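Local coordinates for protein glycosyl hydrolase (Rhizobium leguminosarum bv. trifolii, PDB 5NDX) that is probably an iduronidase of glycosyl hydrolase family 39, hydrolysing O-glycosidic bonds, and binds a methylumbelliferyl uronic acid glycoside, at residues T5-D10 with T424-E429. The protein carries 2 engineered substitutions. Residues are numbered along the deposited sequence; the frame is centred on the assembly and turned at random.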
loop_
_atom_site.group_PDB
_atom_site.type_symbol
_atom_site.label_atom_id
_atom_site.label_comp_id
_atom_site.label_asym_id
_atom_site.label_seq_id
_atom_site.Cartn_x
_atom_site.Cartn_y
_atom_site.Cartn_z
ATOM N N THR A 5 3.730 19.186 -23.720
ATOM C CA THR A 5 4.008 20.044 -22.597
ATOM C C THR A 5 5.482 20.021 -22.242
ATOM O O THR A 5 6.057 18.938 -22.118
ATOM C CB THR A 5 3.177 19.629 -21.359
ATOM O OG1 THR A 5 1.787 19.640 -21.694
ATOM C CG2 THR A 5 3.416 20.620 -20.222
ATOM N N ARG A 6 6.084 21.197 -22.074
ATOM C CA ARG A 6 7.472 21.304 -21.581
ATOM C C ARG A 6 7.346 21.476 -20.078
ATOM O O ARG A 6 6.628 22.364 -19.619
ATOM C CB ARG A 6 8.305 22.451 -22.252
ATOM C CG ARG A 6 8.481 22.346 -23.792
ATOM C CD ARG A 6 9.279 23.476 -24.560
ATOM N NE ARG A 6 10.627 23.640 -23.970
ATOM C CZ ARG A 6 11.835 23.440 -24.547
ATOM N NH1 ARG A 6 12.024 23.103 -25.845
ATOM N NH2 ARG A 6 12.916 23.623 -23.788
ATOM N N ILE A 7 7.950 20.568 -19.305
ATOM C CA ILE A 7 7.929 20.643 -17.841
ATOM C C ILE A 7 9.371 20.826 -17.348
ATOM O O ILE A 7 10.235 20.042 -17.726
ATOM C CB ILE A 7 7.326 19.379 -17.260
ATOM C CG1 ILE A 7 5.895 19.172 -17.782
ATOM C CG2 ILE A 7 7.241 19.442 -15.750
ATOM C CD1 ILE A 7 5.243 17.913 -17.230
ATOM N N ASN A 8 9.618 21.865 -16.548
ATOM C CA ASN A 8 10.889 22.089 -15.911
ATOM C C ASN A 8 10.704 21.925 -14.421
ATOM O O ASN A 8 9.863 22.592 -13.793
ATOM C CB ASN A 8 11.513 23.483 -16.185
ATOM C CG ASN A 8 12.862 23.649 -15.418
ATOM O OD1 ASN A 8 13.915 23.131 -15.816
ATOM N ND2 ASN A 8 12.799 24.294 -14.252
ATOM N N VAL A 9 11.508 21.040 -13.856
ATOM C CA VAL A 9 11.550 20.805 -12.433
ATOM C C VAL A 9 12.882 21.353 -11.928
ATOM O O VAL A 9 13.952 20.923 -12.397
ATOM C CB VAL A 9 11.478 19.322 -12.129
ATOM C CG1 VAL A 9 11.666 19.048 -10.658
ATOM C CG2 VAL A 9 10.117 18.747 -12.561
ATOM N N ASP A 10 12.818 22.268 -10.975
ATOM C CA ASP A 10 14.043 22.841 -10.437
ATOM C C ASP A 10 14.395 22.251 -9.091
ATOM O O ASP A 10 13.829 22.597 -8.076
ATOM C CB ASP A 10 13.951 24.367 -10.389
ATOM C CG ASP A 10 15.289 25.033 -9.938
ATOM O OD1 ASP A 10 16.302 24.374 -9.562
ATOM O OD2 ASP A 10 15.271 26.260 -9.995
ATOM N N THR A 424 -0.108 12.061 -24.664
ATOM C CA THR A 424 0.475 13.362 -24.875
ATOM C C THR A 424 1.990 13.204 -24.893
ATOM O O THR A 424 2.546 12.231 -24.384
ATOM C CB THR A 424 0.401 14.386 -23.706
ATOM O OG1 THR A 424 -0.121 13.888 -22.482
ATOM C CG2 THR A 424 -0.148 15.566 -24.064
ATOM N N ALA A 425 2.640 14.258 -25.339
ATOM C CA ALA A 425 4.085 14.352 -25.357
ATOM C C ALA A 425 4.542 15.271 -24.226
ATOM O O ALA A 425 3.954 16.342 -24.035
ATOM C CB ALA A 425 4.518 14.880 -26.702
ATOM N N VAL A 426 5.557 14.831 -23.473
ATOM C CA VAL A 426 6.172 15.654 -22.458
ATOM C C VAL A 426 7.677 15.719 -22.710
ATOM O O VAL A 426 8.356 14.673 -22.943
ATOM C CB VAL A 426 5.892 15.126 -21.034
ATOM C CG1 VAL A 426 6.683 15.842 -19.976
ATOM C CG2 VAL A 426 4.404 15.220 -20.722
ATOM N N ARG A 427 8.196 16.944 -22.690
ATOM C CA ARG A 427 9.639 17.159 -22.632
ATOM C C ARG A 427 9.913 17.541 -21.194
ATOM O O ARG A 427 9.443 18.580 -20.733
ATOM C CB ARG A 427 10.125 18.254 -23.545
ATOM C CG ARG A 427 11.647 18.491 -23.488
ATOM C CD ARG A 427 12.081 19.733 -24.274
ATOM N NE ARG A 427 13.510 19.926 -24.071
ATOM C CZ ARG A 427 14.486 19.420 -24.832
ATOM N NH1 ARG A 427 14.272 18.691 -25.927
ATOM N NH2 ARG A 427 15.728 19.654 -24.476
ATOM N N LEU A 428 10.631 16.676 -20.490
ATOM C CA LEU A 428 10.893 16.877 -19.079
ATOM C C LEU A 428 12.326 17.354 -18.937
ATOM O O LEU A 428 13.241 16.690 -19.397
ATOM C CB LEU A 428 10.712 15.578 -18.312
ATOM C CG LEU A 428 11.056 15.609 -16.812
ATOM C CD1 LEU A 428 10.077 16.510 -16.092
ATOM C CD2 LEU A 428 10.954 14.202 -16.244
ATOM N N GLU A 429 12.493 18.483 -18.279
ATOM C CA GLU A 429 13.792 19.074 -17.979
ATOM C C GLU A 429 13.949 19.133 -16.466
ATOM O O GLU A 429 13.038 19.520 -15.764
ATOM C CB GLU A 429 13.873 20.482 -18.591
ATOM C CG GLU A 429 13.814 20.389 -20.116
ATOM C CD GLU A 429 13.835 21.705 -20.882
ATOM O OE1 GLU A 429 14.027 22.757 -20.253
ATOM O OE2 GLU A 429 13.682 21.685 -22.132
#
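Arg6, Arg427 and Glu429 illustrate how neighbouring parallel strands share one carboxylate between two guanidinium groups. Glu429 OE2 takes the NH2 of Arg6 at 2.7 Å in a salt bridge across the strands, with guanidinium and carboxylate planes almost perpendicular (88°). The same oxygen receives Arg427 NE at 2.6 Å through its anti lone pair, close to the Arg427 guanidinium plane. Arg427 leaves with CG anti to the backbone N (chi1 180°) and stays extended to NE, whereas Arg6 bends at chi3 (55°), which lays its guanidinium face over Arg427 CD, NH1 lying 3.7 Å from that carbon. The shared carboxylate probably offsets the closeness of the two positive groups. Replacing Arg427 by alanine removes the NE donor and the CD over Arg6, and is likely to cost OE2 its in-strand partner and uncover that guanidinium face. The parallel ladder sets Arg6 beside Arg427 and Ile7 beside Leu428, Ile7 bonding through N to Arg427 O (2.9 Å) and through O to Glu429 N (2.8 Å). On the face carrying Ile7, Val426 and Leu428, Ile7 CD1 packs on Val426 CG1 at 3.7 Å, while Leu428 CD1 sits near Ile7 CG2 and Val9 CG2. Away from the ligand pockets, this pair is the parallel step in an otherwise antiparallel sheet, strand 4-10 flanked by antiparallel 378-385 and strand 422-431 by antiparallel 508-516; Ile7 and Val9 also touch strand 407-413 through Leu411 and Ile409.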